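Local atomic coordinates of reducing end xylose-releasing exo-oligoxylanase (Bacillus halodurans, PDB entry 1WU4), a protein that hydrolyses xylooligosaccharides of three or more units, releasing xylose from the reducing end with inversion of anomeric configuration. Residues 138-142 and 206-211; 257-261 and 305-309. The protein carries 1 engineered substitution. All blocks are in the same frame, centred on the assembly; numbering follows the deposited sequence.

Contact 1. Residues 138-142 and 206-211; sequences FFASH and LFSLWA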
loop_
_atom_site.group_PDB
_atom_site.type_symbol
_atom_site.label_atom_id
_atom_site.label_comp_id
_atom_site.label_asym_id
_atom_site.label_seq_id
_atom_site.Cartn_x
_atom_site.Cartn_y
_atom_site.Cartn_z
ATOM N N PHE A 138 -11.246 3.823 8.672
ATOM C CA PHE A 138 -11.059 4.293 10.045
ATOM C C PHE A 138 -10.650 5.764 9.995
ATOM O O PHE A 138 -11.143 6.579 10.771
ATOM C CB PHE A 138 -9.967 3.502 10.780
ATOM C CG PHE A 138 -10.425 2.178 11.339
ATOM C CD1 PHE A 138 -11.535 2.101 12.181
ATOM C CD2 PHE A 138 -9.723 1.013 11.053
ATOM C CE1 PHE A 138 -11.932 0.880 12.727
ATOM C CE2 PHE A 138 -10.114 -0.212 11.594
ATOM C CZ PHE A 138 -11.221 -0.278 12.433
ATOM N N PHE A 139 -9.739 6.104 9.085
ATOM C CA PHE A 139 -9.297 7.490 8.962
ATOM C C PHE A 139 -10.463 8.401 8.569
ATOM O O PHE A 139 -10.587 9.513 9.085
ATOM C CB PHE A 139 -8.172 7.621 7.927
ATOM C CG PHE A 139 -6.837 7.078 8.386
ATOM C CD1 PHE A 139 -6.607 6.734 9.716
ATOM C CD2 PHE A 139 -5.792 6.948 7.476
ATOM C CE1 PHE A 139 -5.350 6.271 10.128
ATOM C CE2 PHE A 139 -4.537 6.488 7.877
ATOM C CZ PHE A 139 -4.316 6.150 9.205
ATOM N N ALA A 140 -11.316 7.928 7.662
ATOM C CA ALA A 140 -12.470 8.711 7.228
ATOM C C ALA A 140 -13.387 8.975 8.421
ATOM O O ALA A 140 -13.869 10.090 8.620
ATOM C CB ALA A 140 -13.228 7.961 6.141
ATOM N N SER A 141 -13.635 7.940 9.214
ATOM C CA SER A 141 -14.483 8.077 10.389
ATOM C C SER A 141 -13.915 9.125 11.339
ATOM O O SER A 141 -14.643 9.964 11.871
ATOM C CB SER A 141 -14.590 6.738 11.121
ATOM O OG SER A 141 -15.349 6.867 12.314
ATOM N N HIS A 142 -12.605 9.074 11.545
ATOM C CA HIS A 142 -11.943 9.996 12.456
ATOM C C HIS A 142 -11.893 11.441 11.970
ATOM O O HIS A 142 -12.008 12.371 12.771
ATOM C CB HIS A 142 -10.538 9.472 12.761
ATOM C CG HIS A 142 -10.537 8.095 13.348
ATOM N ND1 HIS A 142 -9.400 7.322 13.444
ATOM C CD2 HIS A 142 -11.545 7.346 13.854
ATOM C CE1 HIS A 142 -9.708 6.154 13.979
ATOM N NE2 HIS A 142 -11.004 6.142 14.237
ATOM N N LEU A 206 -2.555 -0.079 14.312
ATOM C CA LEU A 206 -3.740 0.752 14.447
ATOM C C LEU A 206 -4.991 -0.116 14.559
ATOM O O LEU A 206 -5.912 0.214 15.305
ATOM C CB LEU A 206 -3.831 1.728 13.271
ATOM C CG LEU A 206 -2.657 2.718 13.239
ATOM C CD1 LEU A 206 -2.705 3.545 11.966
ATOM C CD2 LEU A 206 -2.700 3.617 14.471
ATOM N N PHE A 207 -5.025 -1.236 13.840
ATOM C CA PHE A 207 -6.174 -2.127 13.941
ATOM C C PHE A 207 -6.263 -2.656 15.375
ATOM O O PHE A 207 -7.354 -2.911 15.884
ATOM C CB PHE A 207 -6.050 -3.316 12.981
ATOM C CG PHE A 207 -6.089 -2.949 11.517
ATOM C CD1 PHE A 207 -6.510 -1.687 11.088
ATOM C CD2 PHE A 207 -5.722 -3.888 10.561
ATOM C CE1 PHE A 207 -6.560 -1.377 9.722
ATOM C CE2 PHE A 207 -5.770 -3.589 9.200
ATOM C CZ PHE A 207 -6.189 -2.329 8.780
ATOM N N SER A 208 -5.116 -2.812 16.034
ATOM C CA SER A 208 -5.109 -3.320 17.406
ATOM C C SER A 208 -5.735 -2.322 18.375
ATOM O O SER A 208 -6.014 -2.658 19.528
ATOM C CB SER A 208 -3.681 -3.667 17.859
ATOM O OG SER A 208 -2.957 -2.527 18.297
ATOM N N LEU A 209 -5.962 -1.099 17.905
ATOM C CA LEU A 209 -6.568 -0.063 18.733
ATOM C C LEU A 209 -8.016 0.203 18.340
ATOM O O LEU A 209 -8.835 0.563 19.188
ATOM C CB LEU A 209 -5.793 1.252 18.599
ATOM C CG LEU A 209 -4.303 1.257 18.939
ATOM C CD1 LEU A 209 -3.721 2.632 18.647
ATOM C CD2 LEU A 209 -4.110 0.889 20.404
ATOM N N TRP A 210 -8.335 0.004 17.064
ATOM C CA TRP A 210 -9.669 0.320 16.562
ATOM C C TRP A 210 -10.576 -0.803 16.070
ATOM O O TRP A 210 -11.768 -0.576 15.858
ATOM C CB TRP A 210 -9.543 1.375 15.457
ATOM C CG TRP A 210 -8.711 2.564 15.859
ATOM C CD1 TRP A 210 -8.616 3.115 17.107
ATOM C CD2 TRP A 210 -7.898 3.376 15.002
ATOM N NE1 TRP A 210 -7.798 4.218 17.079
ATOM C CE2 TRP A 210 -7.344 4.402 15.800
ATOM C CE3 TRP A 210 -7.586 3.339 13.636
ATOM C CZ2 TRP A 210 -6.496 5.384 15.277
ATOM C CZ3 TRP A 210 -6.742 4.317 13.116
ATOM C CH2 TRP A 210 -6.208 5.325 13.938
ATOM N N ALA A 211 -10.041 -1.998 15.866
ATOM C CA ALA A 211 -10.878 -3.101 15.402
ATOM C C ALA A 211 -11.769 -3.584 16.542
ATOM O O ALA A 211 -11.693 -3.066 17.658
ATOM C CB ALA A 211 -10.006 -4.247 14.899
#
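An aromatic cluster of Phe-138, His-142 and Trp-210 joins two helices of the (alpha/alpha)6 barrel of glycoside hydrolase family 8, illustrating how large side chains can span widely spaced helices. The segment axes come no closer than 12.7 Å and cross at 55°, so side chains, mostly aromatic, do the bridging. Trp-210, in the last turn of helix 201-210, takes His-142 edge-on: CE1 stands over the centre of the six-membered ring, 3.5 Å from Trp-210 CE2, with the planes at 84°, a T-shaped pair. A hydrogen bond from ND1 to Trp-379 O, near the end of the modelled chain, fixes the turn of the imidazole, and Phe-138 O lies above one of its faces. With CG placed beside the backbone N (chi1 -50°), the indole runs back along its own helix, and its second face meets Leu-206 O. Phe-138 slides past Trp-210 in the opposite direction and receives its CB over the ring face, a CH-pi contact of 3.8 Å to the ring centroid. CE2 of the Phe-138 ring reaches Phe-207 CD1 at 3.9 Å, where Leu-162 of helix 154-167 touches both phenylalanines. Phe-139, itself edge-to-face with Trp-379, adds a further contact: its CZ lies 4.1 Å from Leu-206 CD1, while its CE1 comes to the indole edge, near the plane, 3.8 Å from Trp-210 CZ3.

Contact 2. Residues 257-261 and 305-309; sequences YGHFF and RYKID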
loop_
_atom_site.group_PDB
_atom_site.type_symbol
_atom_site.label_atom_id
_atom_site.label_comp_id
_atom_site.label_asym_id
_atom_site.label_seq_id
_atom_site.Cartn_x
_atom_site.Cartn_y
_atom_site.Cartn_z
ATOM N N TYR A 257 6.490 -15.556 -9.674
ATOM C CA TYR A 257 6.450 -14.455 -8.713
ATOM C C TYR A 257 7.510 -14.533 -7.615
ATOM O O TYR A 257 7.401 -13.851 -6.595
ATOM C CB TYR A 257 5.061 -14.387 -8.071
ATOM C CG TYR A 257 3.971 -13.959 -9.024
ATOM C CD1 TYR A 257 3.686 -12.609 -9.224
ATOM C CD2 TYR A 257 3.238 -14.903 -9.742
ATOM C CE1 TYR A 257 2.692 -12.209 -10.116
ATOM C CE2 TYR A 257 2.239 -14.513 -10.637
ATOM C CZ TYR A 257 1.974 -13.166 -10.817
ATOM O OH TYR A 257 0.985 -12.779 -11.696
ATOM N N GLY A 258 8.542 -15.341 -7.822
ATOM C CA GLY A 258 9.568 -15.474 -6.802
ATOM C C GLY A 258 10.759 -14.542 -6.905
ATOM O O GLY A 258 11.782 -14.791 -6.272
ATOM N N HIS A 259 10.635 -13.457 -7.663
ATOM C CA HIS A 259 11.749 -12.531 -7.833
ATOM C C HIS A 259 11.405 -11.106 -7.418
ATOM O O HIS A 259 10.293 -10.834 -6.956
ATOM C CB HIS A 259 12.204 -12.571 -9.294
ATOM C CG HIS A 259 12.385 -13.962 -9.818
ATOM N ND1 HIS A 259 13.321 -14.831 -9.303
ATOM C CD2 HIS A 259 11.709 -14.654 -10.763
ATOM C CE1 HIS A 259 13.212 -16.003 -9.908
ATOM N NE2 HIS A 259 12.240 -15.921 -10.798
ATOM N N PHE A 260 12.373 -10.204 -7.556
ATOM C CA PHE A 260 12.159 -8.806 -7.204
ATOM C C PHE A 260 11.539 -8.118 -8.407
ATOM O O PHE A 260 12.213 -7.856 -9.407
ATOM C CB PHE A 260 13.478 -8.118 -6.844
ATOM C CG PHE A 260 13.301 -6.720 -6.318
ATOM C CD1 PHE A 260 12.778 -6.505 -5.046
ATOM C CD2 PHE A 260 13.636 -5.619 -7.098
ATOM C CE1 PHE A 260 12.592 -5.216 -4.557
ATOM C CE2 PHE A 260 13.451 -4.323 -6.619
ATOM C CZ PHE A 260 12.929 -4.122 -5.344
ATOM N N PHE A 261 10.243 -7.845 -8.312
ATOM C CA PHE A 261 9.530 -7.198 -9.396
ATOM C C PHE A 261 8.425 -6.295 -8.847
ATOM O O PHE A 261 8.429 -5.937 -7.671
ATOM C CB PHE A 261 8.962 -8.251 -10.359
ATOM C CG PHE A 261 8.886 -7.789 -11.795
ATOM C CD1 PHE A 261 7.707 -7.921 -12.517
ATOM C CD2 PHE A 261 10.001 -7.237 -12.428
ATOM C CE1 PHE A 261 7.634 -7.511 -13.848
ATOM C CE2 PHE A 261 9.935 -6.825 -13.761
ATOM C CZ PHE A 261 8.749 -6.963 -14.470
ATOM N N ARG A 305 14.315 -7.073 -13.784
ATOM C CA ARG A 305 13.668 -7.961 -12.841
ATOM C C ARG A 305 14.948 -8.614 -12.313
ATOM O O ARG A 305 15.862 -8.896 -13.096
ATOM C CB ARG A 305 12.819 -9.021 -13.551
ATOM C CG ARG A 305 12.243 -10.082 -12.604
ATOM C CD ARG A 305 11.702 -11.296 -13.351
ATOM N NE ARG A 305 10.544 -10.988 -14.187
ATOM C CZ ARG A 305 9.288 -10.939 -13.755
ATOM N NH1 ARG A 305 9.002 -11.176 -12.481
ATOM N NH2 ARG A 305 8.309 -10.669 -14.606
ATOM N N TYR A 306 15.041 -8.829 -11.009
ATOM C CA TYR A 306 16.235 -9.452 -10.435
ATOM C C TYR A 306 15.841 -10.607 -9.538
ATOM O O TYR A 306 14.774 -10.578 -8.919
ATOM C CB TYR A 306 17.011 -8.466 -9.554
ATOM C CG TYR A 306 17.412 -7.170 -10.209
ATOM C CD1 TYR A 306 18.592 -7.070 -10.946
ATOM C CD2 TYR A 306 16.605 -6.040 -10.098
ATOM C CE1 TYR A 306 18.957 -5.873 -11.558
ATOM C CE2 TYR A 306 16.957 -4.845 -10.705
ATOM C CZ TYR A 306 18.129 -4.767 -11.433
ATOM O OH TYR A 306 18.455 -3.580 -12.046
ATOM N N LYS A 307 16.688 -11.629 -9.471
ATOM C CA LYS A 307 16.432 -12.713 -8.536
ATOM C C LYS A 307 16.724 -11.961 -7.237
ATOM O O LYS A 307 17.430 -10.947 -7.262
ATOM C CB LYS A 307 17.423 -13.862 -8.741
ATOM C CG LYS A 307 17.323 -14.494 -10.121
ATOM C CD LYS A 307 18.218 -15.717 -10.272
ATOM C CE LYS A 307 17.623 -16.935 -9.596
ATOM N NZ LYS A 307 18.423 -18.159 -9.890
ATOM N N ILE A 308 16.206 -12.416 -6.107
ATOM C CA ILE A 308 16.451 -11.652 -4.894
ATOM C C ILE A 308 17.916 -11.564 -4.491
ATOM O O ILE A 308 18.289 -10.688 -3.718
ATOM C CB ILE A 308 15.597 -12.152 -3.698
ATOM C CG1 ILE A 308 15.939 -13.599 -3.345
ATOM C CG2 ILE A 308 14.113 -12.011 -4.044
ATOM C CD1 ILE A 308 15.287 -14.062 -2.053
ATOM N N ASP A 309 18.757 -12.445 -5.026
ATOM C CA ASP A 309 20.175 -12.384 -4.686
ATOM C C ASP A 309 20.905 -11.352 -5.547
ATOM O O ASP A 309 22.117 -11.172 -5.425
ATOM C CB ASP A 309 20.831 -13.767 -4.816
ATOM C CG ASP A 309 20.991 -14.222 -6.253
ATOM O OD1 ASP A 309 20.495 -13.544 -7.173
ATOM O OD2 ASP A 309 21.620 -15.282 -6.462
HETATM O O HOH W 1 14.461 -14.610 -6.720
#
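Phe-261 and Arg-305 form the tightly packed end of this contact, where a guanidinium lies flat on a phenyl ring with the planes only 23° apart. Arg-305 CZ is 3.6 Å from the ring centroid and 12° off its normal, a cation-pi stack, and NH2 approaches Phe-261 CE1 to 3.3 Å. The arginine chain leaves its backbone extended and bends at chi3 (-66°), which folds the guanidinium over the same ring that CB and CG already touch at CD2. A salt bridge from NE to Glu-315 OE1 further limits how the group can turn. Next along the chain comes a single antiparallel bridge, in which Phe-260 and Tyr-306 are a hydrogen-bonded pair joining the loop before helix 265-278 to strand 304-306. Its two bonds are alike in straightness but unequal in length: Phe-260 N to Tyr-306 O is 2.8 Å, Tyr-306 N to Phe-260 O a weak 3.4 Å. Their side chains meet more lightly, Phe-260 CD2 coming to the edge of the tyrosine ring. Towards Lys-307 and Ile-308 the direct backbone bonding gives way to water. One molecule donates to Gly-258 O and accepts from Ile-308 N at 2.9 Å, and it also bonds His-259 ND1. On this partly exposed side His-259 and Lys-307 run side by side, pointing the same way, with His-259 ND1 4.1 Å from Lys-307 CG.

Contacts 1 and 2 lie on opposite sides of the chain's centre, about 34 Å apart between centres and about 22 Å between nearest atoms, and they follow one another along the sequence without overlap. Contact 1 joins helices by apolar, mainly aromatic packing, with no hydrogen bond between its two segments, away from the probable catalytic residues. Contact 2 ties a loop to a short strand by backbone bonds, a cation-pi stack and water, and it lies near the probable active site: the side chain of Phe-261 is about 7 Å from that of Asp-263, the probable proton acceptor, and about 12 Å from that of Glu-70, the probable proton donor.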